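Long-range contacts in acidocalcisomal pyrophosphatase (Trypanosoma brucei brucei, PDB 5C5V), which probably hydrolyses inorganic diphosphate to phosphate with the help of magnesium ions: residues A[48-52]-A[67-71]; A[93-99]-A[112-118]; A[132-136]-A[323-327]; A[170-175]-A[338-342]. All coordinates share one frame; numbering follows the deposited sequence.

Interaction 1: residues A[48-52]-A[67-71]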
# COMPACT_ATOMS: atom_id res chain seq x y z
N MET A 48 1.92 58.86 -13.46
CA MET A 48 1.38 57.53 -13.20
C MET A 48 0.39 57.46 -12.03
O MET A 48 -0.73 57.00 -12.19
CB MET A 48 2.53 56.54 -12.99
CG MET A 48 2.13 55.21 -12.39
SD MET A 48 3.51 54.08 -12.45
CE MET A 48 4.75 54.94 -11.50
N LYS A 49 0.81 57.92 -10.85
CA LYS A 49 -0.08 57.91 -9.69
C LYS A 49 -1.30 58.82 -9.91
O LYS A 49 -2.40 58.54 -9.41
CB LYS A 49 0.66 58.33 -8.41
CG LYS A 49 -0.22 58.17 -7.16
CD LYS A 49 0.49 58.59 -5.89
CE LYS A 49 1.25 57.42 -5.27
NZ LYS A 49 1.85 57.79 -3.96
N ALA A 50 -1.10 59.92 -10.62
CA ALA A 50 -2.23 60.79 -10.92
C ALA A 50 -3.22 60.04 -11.81
O ALA A 50 -4.43 60.14 -11.63
CB ALA A 50 -1.76 62.08 -11.59
N GLU A 51 -2.69 59.30 -12.79
CA GLU A 51 -3.53 58.54 -13.71
C GLU A 51 -4.36 57.45 -13.02
O GLU A 51 -5.52 57.22 -13.38
CB GLU A 51 -2.67 57.91 -14.81
CG GLU A 51 -2.25 58.85 -15.94
CD GLU A 51 -1.32 58.19 -16.94
OE1 GLU A 51 -1.27 56.95 -16.96
OE2 GLU A 51 -0.65 58.90 -17.73
N ILE A 52 -3.77 56.77 -12.03
CA ILE A 52 -4.46 55.68 -11.37
C ILE A 52 -5.49 56.23 -10.38
O ILE A 52 -6.58 55.70 -10.27
CB ILE A 52 -3.47 54.71 -10.67
CG1 ILE A 52 -2.68 53.92 -11.72
CG2 ILE A 52 -4.22 53.73 -9.77
CD1 ILE A 52 -1.43 53.29 -11.20
N TRP A 67 -5.60 50.64 -17.62
CA TRP A 67 -4.68 51.74 -17.39
C TRP A 67 -3.29 51.42 -17.94
O TRP A 67 -2.67 52.24 -18.63
CB TRP A 67 -4.58 52.06 -15.90
CG TRP A 67 -3.32 52.80 -15.58
CD1 TRP A 67 -3.09 54.14 -15.72
CD2 TRP A 67 -2.09 52.23 -15.12
NE1 TRP A 67 -1.80 54.44 -15.36
CE2 TRP A 67 -1.16 53.28 -14.98
CE3 TRP A 67 -1.68 50.93 -14.81
CZ2 TRP A 67 0.14 53.08 -14.54
CZ3 TRP A 67 -0.38 50.72 -14.37
CH2 TRP A 67 0.51 51.79 -14.24
N TRP A 68 -2.82 50.22 -17.64
CA TRP A 68 -1.50 49.79 -18.07
C TRP A 68 -1.37 49.81 -19.59
O TRP A 68 -0.40 50.34 -20.13
CB TRP A 68 -1.19 48.40 -17.54
CG TRP A 68 0.03 47.81 -18.15
CD1 TRP A 68 0.10 46.94 -19.19
CD2 TRP A 68 1.38 48.04 -17.74
NE1 TRP A 68 1.40 46.60 -19.46
CE2 TRP A 68 2.21 47.27 -18.58
CE3 TRP A 68 1.97 48.82 -16.74
CZ2 TRP A 68 3.60 47.25 -18.45
CZ3 TRP A 68 3.34 48.80 -16.61
CH2 TRP A 68 4.14 48.03 -17.46
N CYS A 69 -2.36 49.23 -20.26
CA CYS A 69 -2.35 49.14 -21.72
C CYS A 69 -2.49 50.50 -22.41
O CYS A 69 -2.17 50.62 -23.58
CB CYS A 69 -3.44 48.20 -22.21
SG CYS A 69 -3.07 46.45 -21.98
N SER A 70 -3.00 51.50 -21.68
CA SER A 70 -3.21 52.82 -22.26
C SER A 70 -1.92 53.65 -22.36
O SER A 70 -1.90 54.68 -23.01
CB SER A 70 -4.25 53.58 -21.44
OG SER A 70 -3.69 54.07 -20.23
N HIS A 71 -0.87 53.23 -21.66
CA HIS A 71 0.44 53.89 -21.73
C HIS A 71 1.12 53.60 -23.07
O HIS A 71 0.74 52.66 -23.77
CB HIS A 71 1.34 53.42 -20.59
CG HIS A 71 1.02 54.04 -19.27
ND1 HIS A 71 1.59 55.22 -18.85
CD2 HIS A 71 0.20 53.64 -18.27
CE1 HIS A 71 1.13 55.53 -17.65
NE2 HIS A 71 0.27 54.59 -17.28

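Interaction 2: residues A[93-99]-A[112-118]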
# COMPACT_ATOMS: atom_id res chain seq x y z
N GLN A 93 5.17 26.48 -18.58
CA GLN A 93 4.64 25.14 -18.51
C GLN A 93 3.80 24.83 -19.75
O GLN A 93 3.02 25.66 -20.21
CB GLN A 93 3.82 24.97 -17.23
CG GLN A 93 3.38 23.55 -16.99
CD GLN A 93 2.89 23.33 -15.57
OE1 GLN A 93 2.34 24.23 -14.94
NE2 GLN A 93 3.10 22.12 -15.06
N GLN A 94 4.00 23.64 -20.31
CA GLN A 94 3.21 23.17 -21.43
C GLN A 94 2.24 22.10 -20.97
O GLN A 94 2.64 21.09 -20.39
CB GLN A 94 4.10 22.62 -22.55
CG GLN A 94 5.24 23.55 -22.97
CD GLN A 94 4.75 24.78 -23.68
OE1 GLN A 94 3.81 24.72 -24.48
NE2 GLN A 94 5.35 25.92 -23.38
N GLN A 95 0.95 22.31 -21.23
CA GLN A 95 -0.06 21.31 -20.88
C GLN A 95 -0.24 20.34 -22.03
O GLN A 95 -0.55 20.75 -23.15
CB GLN A 95 -1.38 21.99 -20.55
CG GLN A 95 -2.56 21.05 -20.39
CD GLN A 95 -2.39 20.11 -19.22
OE1 GLN A 95 -2.21 20.54 -18.08
NE2 GLN A 95 -2.42 18.81 -19.50
N LEU A 96 -0.03 19.06 -21.77
CA LEU A 96 -0.27 18.06 -22.80
C LEU A 96 -1.77 17.91 -22.98
O LEU A 96 -2.49 17.73 -22.01
CB LEU A 96 0.36 16.72 -22.45
CG LEU A 96 0.42 15.72 -23.61
CD1 LEU A 96 1.22 16.30 -24.78
CD2 LEU A 96 1.01 14.38 -23.16
N VAL A 97 -2.23 18.04 -24.22
CA VAL A 97 -3.65 17.96 -24.51
C VAL A 97 -3.86 16.88 -25.55
O VAL A 97 -3.10 16.77 -26.52
CB VAL A 97 -4.21 19.29 -25.02
CG1 VAL A 97 -5.69 19.15 -25.33
CG2 VAL A 97 -3.99 20.39 -23.98
N VAL A 98 -4.88 16.05 -25.35
CA VAL A 98 -5.15 14.94 -26.25
C VAL A 98 -6.52 15.10 -26.92
O VAL A 98 -7.51 15.40 -26.26
CB VAL A 98 -5.10 13.59 -25.51
CG1 VAL A 98 -5.34 12.47 -26.47
CG2 VAL A 98 -3.75 13.40 -24.86
N HIS A 99 -6.55 14.98 -28.24
CA HIS A 99 -7.83 15.01 -28.94
C HIS A 99 -8.01 13.77 -29.81
O HIS A 99 -7.08 13.34 -30.49
CB HIS A 99 -7.93 16.27 -29.79
CG HIS A 99 -8.36 17.48 -29.02
ND1 HIS A 99 -7.90 18.75 -29.30
CD2 HIS A 99 -9.22 17.60 -27.98
CE1 HIS A 99 -8.44 19.60 -28.45
NE2 HIS A 99 -9.25 18.94 -27.64
N LEU A 112 -4.57 12.54 -31.25
CA LEU A 112 -3.66 13.64 -31.52
C LEU A 112 -3.20 14.31 -30.23
O LEU A 112 -3.96 14.37 -29.26
CB LEU A 112 -4.31 14.68 -32.44
CG LEU A 112 -4.51 14.28 -33.90
CD1 LEU A 112 -5.42 13.08 -33.99
CD2 LEU A 112 -5.04 15.46 -34.74
N TYR A 113 -1.97 14.82 -30.25
CA TYR A 113 -1.37 15.49 -29.11
C TYR A 113 -1.08 16.95 -29.40
O TYR A 113 -0.66 17.32 -30.50
CB TYR A 113 -0.09 14.78 -28.68
CG TYR A 113 -0.33 13.40 -28.10
CD1 TYR A 113 -0.24 13.17 -26.73
CD2 TYR A 113 -0.65 12.34 -28.92
CE1 TYR A 113 -0.46 11.90 -26.20
CE2 TYR A 113 -0.87 11.08 -28.42
CZ TYR A 113 -0.78 10.87 -27.05
OH TYR A 113 -1.00 9.61 -26.58
N PHE A 114 -1.30 17.79 -28.40
CA PHE A 114 -1.01 19.21 -28.50
C PHE A 114 -0.26 19.71 -27.28
O PHE A 114 -0.26 19.08 -26.23
CB PHE A 114 -2.29 20.00 -28.67
CG PHE A 114 -3.08 19.63 -29.88
CD1 PHE A 114 -3.02 20.42 -31.02
CD2 PHE A 114 -3.88 18.50 -29.89
CE1 PHE A 114 -3.75 20.09 -32.15
CE2 PHE A 114 -4.61 18.16 -31.02
CZ PHE A 114 -4.54 18.96 -32.15
N PHE A 115 0.35 20.88 -27.43
CA PHE A 115 0.85 21.64 -26.30
C PHE A 115 -0.02 22.87 -26.17
O PHE A 115 -0.31 23.54 -27.16
CB PHE A 115 2.31 22.06 -26.47
CG PHE A 115 3.29 20.99 -26.12
CD1 PHE A 115 2.86 19.71 -25.82
CD2 PHE A 115 4.64 21.26 -26.07
CE1 PHE A 115 3.76 18.73 -25.49
CE2 PHE A 115 5.55 20.27 -25.74
CZ PHE A 115 5.10 19.01 -25.45
N ARG A 116 -0.45 23.15 -24.95
CA ARG A 116 -1.04 24.43 -24.63
C ARG A 116 -0.06 25.14 -23.72
O ARG A 116 0.15 24.71 -22.59
CB ARG A 116 -2.38 24.28 -23.93
CG ARG A 116 -3.07 25.60 -23.58
CD ARG A 116 -4.33 25.20 -22.86
NE ARG A 116 -5.22 24.49 -23.76
CZ ARG A 116 -6.18 23.68 -23.35
NH1 ARG A 116 -6.33 23.46 -22.05
NH2 ARG A 116 -6.96 23.05 -24.23
N ASP A 117 0.58 26.18 -24.22
CA ASP A 117 1.44 27.01 -23.39
C ASP A 117 0.55 27.71 -22.35
O ASP A 117 -0.35 28.48 -22.72
CB ASP A 117 2.20 28.01 -24.26
CG ASP A 117 3.27 28.75 -23.50
OD1 ASP A 117 4.40 28.83 -24.02
OD2 ASP A 117 3.00 29.28 -22.40
N LEU A 118 0.76 27.42 -21.07
CA LEU A 118 -0.14 27.92 -20.02
C LEU A 118 0.00 29.42 -19.75
O LEU A 118 -0.85 30.02 -19.09
CB LEU A 118 0.08 27.14 -18.71
CG LEU A 118 -0.39 25.68 -18.80
CD1 LEU A 118 -0.44 25.03 -17.43
CD2 LEU A 118 -1.76 25.59 -19.48

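Interaction 3: residues A[132-136]-A[323-327]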
# COMPACT_ATOMS: atom_id res chain seq x y z
N ILE A 132 7.31 14.67 -26.30
CA ILE A 132 7.20 14.32 -24.89
C ILE A 132 8.56 13.90 -24.36
O ILE A 132 9.19 13.00 -24.92
CB ILE A 132 6.19 13.19 -24.65
CG1 ILE A 132 4.79 13.63 -25.07
CG2 ILE A 132 6.18 12.79 -23.18
CD1 ILE A 132 3.75 12.53 -24.99
N PRO A 133 9.04 14.56 -23.29
CA PRO A 133 10.38 14.23 -22.77
C PRO A 133 10.44 12.78 -22.31
O PRO A 133 9.51 12.31 -21.66
CB PRO A 133 10.56 15.20 -21.59
CG PRO A 133 9.51 16.23 -21.74
CD PRO A 133 8.36 15.57 -22.47
N LEU A 134 11.51 12.09 -22.66
CA LEU A 134 11.75 10.74 -22.20
C LEU A 134 12.02 10.76 -20.69
O LEU A 134 11.41 10.01 -19.93
CB LEU A 134 12.94 10.12 -22.94
CG LEU A 134 13.48 8.78 -22.43
CD1 LEU A 134 12.39 7.72 -22.40
CD2 LEU A 134 14.64 8.35 -23.32
N TYR A 135 12.92 11.66 -20.28
CA TYR A 135 13.28 11.84 -18.88
C TYR A 135 12.42 12.89 -18.21
O TYR A 135 12.26 14.00 -18.74
CB TYR A 135 14.75 12.25 -18.75
CG TYR A 135 15.70 11.22 -19.28
CD1 TYR A 135 16.15 10.18 -18.47
CD2 TYR A 135 16.16 11.27 -20.60
CE1 TYR A 135 17.01 9.22 -18.95
CE2 TYR A 135 17.02 10.31 -21.09
CZ TYR A 135 17.44 9.29 -20.25
OH TYR A 135 18.29 8.32 -20.72
N VAL A 136 11.87 12.56 -17.04
CA VAL A 136 11.12 13.54 -16.25
C VAL A 136 12.09 14.28 -15.35
O VAL A 136 12.60 13.73 -14.36
CB VAL A 136 10.02 12.87 -15.39
CG1 VAL A 136 9.23 13.92 -14.62
CG2 VAL A 136 9.10 12.02 -16.29
N ILE A 323 17.74 1.97 -22.78
CA ILE A 323 16.92 3.15 -23.05
C ILE A 323 17.79 4.37 -23.43
O ILE A 323 17.47 5.09 -24.38
CB ILE A 323 16.05 3.49 -21.83
CG1 ILE A 323 14.98 2.41 -21.67
CG2 ILE A 323 15.43 4.89 -21.98
CD1 ILE A 323 14.25 2.49 -20.34
N ASP A 324 18.89 4.57 -22.72
CA ASP A 324 19.82 5.66 -23.00
C ASP A 324 20.34 5.58 -24.44
O ASP A 324 20.37 6.58 -25.17
CB ASP A 324 20.99 5.63 -22.02
CG ASP A 324 22.05 6.68 -22.34
OD1 ASP A 324 21.72 7.88 -22.39
OD2 ASP A 324 23.23 6.30 -22.55
N GLU A 325 20.76 4.38 -24.83
CA GLU A 325 21.30 4.16 -26.16
C GLU A 325 20.23 4.35 -27.24
O GLU A 325 20.53 4.88 -28.30
CB GLU A 325 21.92 2.77 -26.25
CG GLU A 325 23.15 2.63 -25.37
CD GLU A 325 23.72 1.22 -25.37
OE1 GLU A 325 23.18 0.32 -26.08
OE2 GLU A 325 24.70 0.99 -24.63
N SER A 326 18.99 3.96 -26.98
CA SER A 326 17.95 4.20 -27.98
C SER A 326 17.57 5.69 -28.05
O SER A 326 16.96 6.13 -29.02
CB SER A 326 16.70 3.37 -27.71
OG SER A 326 16.00 3.89 -26.59
N HIS A 327 17.88 6.43 -27.00
CA HIS A 327 17.69 7.88 -26.97
C HIS A 327 18.70 8.52 -27.91
O HIS A 327 18.38 9.42 -28.68
CB HIS A 327 17.85 8.41 -25.54
CG HIS A 327 17.32 9.79 -25.33
ND1 HIS A 327 16.08 10.19 -25.78
CD2 HIS A 327 17.83 10.85 -24.66
CE1 HIS A 327 15.86 11.44 -25.41
NE2 HIS A 327 16.91 11.86 -24.73

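Interaction 4: residues A[170-175]-A[338-342]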
# COMPACT_ATOMS: atom_id res chain seq x y z
N THR A 170 4.37 6.01 -36.61
CA THR A 170 5.69 6.53 -36.88
C THR A 170 5.78 7.10 -38.29
O THR A 170 6.70 7.85 -38.62
CB THR A 170 6.76 5.44 -36.70
OG1 THR A 170 6.43 4.32 -37.54
CG2 THR A 170 6.77 4.97 -35.25
N GLY A 171 4.82 6.75 -39.13
CA GLY A 171 4.86 7.14 -40.52
C GLY A 171 4.10 8.42 -40.83
O GLY A 171 4.18 8.92 -41.94
N GLU A 172 3.35 8.93 -39.87
CA GLU A 172 2.52 10.11 -40.11
C GLU A 172 3.03 11.34 -39.37
O GLU A 172 3.58 11.22 -38.28
CB GLU A 172 1.07 9.84 -39.72
CG GLU A 172 0.45 8.64 -40.42
CD GLU A 172 -0.95 8.32 -39.93
OE1 GLU A 172 -1.57 9.18 -39.26
OE2 GLU A 172 -1.43 7.22 -40.23
N SER A 173 2.84 12.50 -39.98
CA SER A 173 3.20 13.77 -39.35
C SER A 173 2.56 13.93 -37.98
O SER A 173 1.36 13.72 -37.84
CB SER A 173 2.78 14.96 -40.23
OG SER A 173 3.42 14.92 -41.48
N PHE A 174 3.38 14.32 -37.00
CA PHE A 174 2.95 14.55 -35.63
C PHE A 174 2.67 13.20 -34.92
O PHE A 174 2.29 13.19 -33.75
CB PHE A 174 1.72 15.47 -35.59
CG PHE A 174 2.00 16.89 -36.08
CD1 PHE A 174 2.75 17.77 -35.31
CD2 PHE A 174 1.51 17.33 -37.30
CE1 PHE A 174 3.02 19.09 -35.77
CE2 PHE A 174 1.77 18.64 -37.77
CZ PHE A 174 2.52 19.51 -37.00
N ASN A 175 2.88 12.09 -35.64
CA ASN A 175 2.87 10.75 -35.08
C ASN A 175 1.71 10.47 -34.13
O ASN A 175 1.90 10.06 -33.00
CB ASN A 175 4.20 10.48 -34.37
CG ASN A 175 5.38 10.88 -35.20
OD1 ASN A 175 6.11 11.80 -34.85
ND2 ASN A 175 5.58 10.20 -36.32
N LYS A 338 17.16 14.42 -39.46
CA LYS A 338 15.94 15.18 -39.70
C LYS A 338 14.74 14.31 -40.09
O LYS A 338 13.90 14.71 -40.90
CB LYS A 338 16.18 16.25 -40.79
CG LYS A 338 17.39 17.15 -40.56
CD LYS A 338 17.34 17.92 -39.22
CE LYS A 338 18.57 18.84 -39.06
NZ LYS A 338 18.65 19.46 -37.69
N ARG A 339 14.67 13.09 -39.57
CA ARG A 339 13.54 12.23 -39.88
C ARG A 339 12.50 12.25 -38.75
O ARG A 339 12.71 11.68 -37.68
CB ARG A 339 14.02 10.81 -40.16
CG ARG A 339 14.92 10.69 -41.40
CD ARG A 339 15.56 9.29 -41.56
NE ARG A 339 14.56 8.23 -41.78
CZ ARG A 339 14.80 6.92 -41.64
NH1 ARG A 339 16.00 6.48 -41.28
NH2 ARG A 339 13.83 6.05 -41.87
N GLY A 340 11.39 12.94 -38.98
CA GLY A 340 10.30 12.96 -38.01
C GLY A 340 9.25 11.91 -38.34
O GLY A 340 8.45 11.52 -37.49
N GLU A 341 9.26 11.44 -39.58
CA GLU A 341 8.37 10.36 -39.98
C GLU A 341 9.18 9.24 -40.60
O GLU A 341 10.16 9.48 -41.30
CB GLU A 341 7.30 10.83 -40.98
CG GLU A 341 6.40 11.93 -40.46
CD GLU A 341 7.09 13.27 -40.36
OE1 GLU A 341 7.89 13.64 -41.28
OE2 GLU A 341 6.84 13.97 -39.35
N LEU A 342 8.76 8.01 -40.32
CA LEU A 342 9.39 6.85 -40.91
C LEU A 342 8.61 6.45 -42.15
O LEU A 342 9.14 5.77 -43.02
CB LEU A 342 9.45 5.69 -39.91
CG LEU A 342 10.24 5.86 -38.61
CD1 LEU A 342 10.14 4.59 -37.77
CD2 LEU A 342 11.70 6.21 -38.86
O HOH W 1 6.26 13.90 -36.85

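Interaction 1: residues A[48-52]-A[67-71]
With CG1 swung to the side of its own backbone N (chi1 -70°), Ile52 lies against one face of the indole of Trp67, whose CG stands anti to the backbone N (chi1 159°) and carries the ring out to meet helix 43-53. CG1 then sits squarely over the five-membered ring, 3.7 Å from its centroid, a CH-pi contact, while CD1 continues across to CZ2 at the same distance. Met48 comes from one turn earlier: its CG touches Trp67 CZ2 at 3.6 Å, and the extended first two torsions (chi1 166°) carry SD to the edge of the six-membered ring, 5.3 Å from its centroid, as a Met-aromatic contact. The other face of the indole is covered from within its own segment, where His71 CD2 lies 3.5 Å above the plane, offset toward the rim. Glu51 reaches across with an extended chain, and its OE1 takes a weak, bent bond from Trp67 NE1 (3.0 Å); the carboxylate is crowded against His71 in the model, so its exact place is doubtful. Leu36 of helix 26-36 also packs on Met48 and Trp67, extending this buried apolar cluster. Helices 43-53 and 61-69, joined by a loop with the short strand 59-60, form a helix-loop-helix consistent with the second of two EF-hand-like units.

Interaction 2: residues A[93-99]-A[112-118]
His99 turns its edge toward the face of Phe114 in an offset edge-to-face pair, with planes 63° apart and centroids separated by 5.5 Å. On the same side of the hairpin the guanidinium of Arg116 is roofed by Val97 CG2, over its centre and 3.9 Å above the plane. On the opposite side, Phe115 takes Gln94 CB on one face (4.2 Å from CB to the ring centroid) and Leu96 CD1 in plane at its edge (3.6 Å to CE1). That methyl also meets the edge of Tyr113, while Val98 lies alongside the same ring.

The backbones pair antiparallel throughout. Gln95 with Arg116, Val97 with Phe114 and His99 with Leu112 are the hydrogen-bonded pairs, and the straight Leu118 N to Gln93 O bond (3.0 Å) closes the end. Gln94, bent at chi2 (-69°), turns its amide back so that NE2 meets Asp117 OD1 at 3.1 Å from above the carboxylate plane. His92 ND1 also bonds to OD1, and Glu119 N and Thr120 N to OD2, so both oxygens are satisfied. The edge strand continues the sheet into the second subunit.

Both faces thus mix apolar and polar groups: the Leu96, Tyr113 and Phe115 patch lies beside the Gln94-Asp117 bond, and across the sheet Glu123 and Glu145 of the second subunit neutralise Arg116 and hold its guanidinium, tying the hairpin to that subunit.

Interaction 3: residues A[132-136]-A[323-327]
Leu134 and His327 supply the first kind of contact, methyl on ring. Leu134 has its CG anti to the backbone N (chi1 171°), which sends CD2 straight at the helix and over one face of the imidazole, 3.8 Å from the ring centroid, a CH-pi contact with ND1 as its nearest atom at 3.4 Å. The same methyl reaches Ile323 CG2 at 3.8 Å, one turn back on the helix, so one methyl touches both side chains.

The second kind is aromatic. Tyr135 offers its edge to the face of His327 with the planes 75° apart, a T-shaped pair in which CE2 lies 3.7 Å from His327 CD2. Further out on the same tyrosine, OH comes to 3.8 Å of both Asp324 CA and OD1, a contact without a hydrogen bond; Asp324 OD2 bonds to His20 of the second subunit.

Polar bonds act from the flanks. His327 ND1 is bonded to the carbonyl of Gln203, whose side-chain OE1 receives Leu134 N, which should restrain the imidazole's rotation and links both segments to Gln203. Inside the helix, Ile323 O takes both His327 N (3.0 Å) and Ser326 OG (2.9 Å) on the same face of its plane.

Tyr152 packs against Leu134, Tyr135 and Ile323, setting the contact against the mixed beta sheet that includes strand 152-156. The arrangement is that of the long C-terminal helix of the pyrophosphatase fold lying against the beta core, with an approaching loop wedged beside it.

Interaction 4: residues A[170-175]-A[338-342]
Leu342 N points straight at Thr170 O (2.7 Å, 174° at the hydrogen), fastening the end of the chain beside a loop that goes on into a type II turn from Glu172 to Asn175. Leu342 then lays its CD1 on Thr170 CB at 3.6 Å, close also to OG1, and Trp129 borders both side chains. Thr170 also packs against Asp221, a magnesium ligand of the diphosphate pocket.

In Glu341, chi1 (-60°) lays CG against the Glu172-Ser173 peptide, 3.6 Å from Ser173 N; the bend at chi2 (73°) then turns the carboxylate toward a water between the segments. This water accepts from Phe174 N at 2.9 Å and lies 2.6 Å from Glu341 OE2, with Asn175 OD1 also close. Asn175 ND2 bonds to Ala169 O and gives a weak bond to Gly340 O at 3.4 Å, a carbonyl that is gripped as well by His130 NE2, while the OD1 end is held by Ser127.

One straight backbone bond thus holds the tail, backed by apolar contact, while the water links the Glu341 carboxylate to the turn and to the buried amide of Asn175.

How the interactions relate
Interaction 1 stands apart, its centre 36 Å from that of interaction 2 and about 50 Å from those of the other two, in a helical domain away from the metal site. The other three cluster: the centres of interactions 2, 3 and 4 lie 17 to 19 Å apart. Interactions 2 and 3 touch, where Leu96 CD2 meets Ile132 CD1 at 3.8 Å, and both reach the second subunit. The segments of interactions 3 and 4 alternate along the chain, and the rest of helix 316-336 leads from 323-327 to the tail 338-342. Nearest the active site is interaction 4, with the Thr170 side chain about 8 Å from a bound magnesium ion and from the imidodiphosphate.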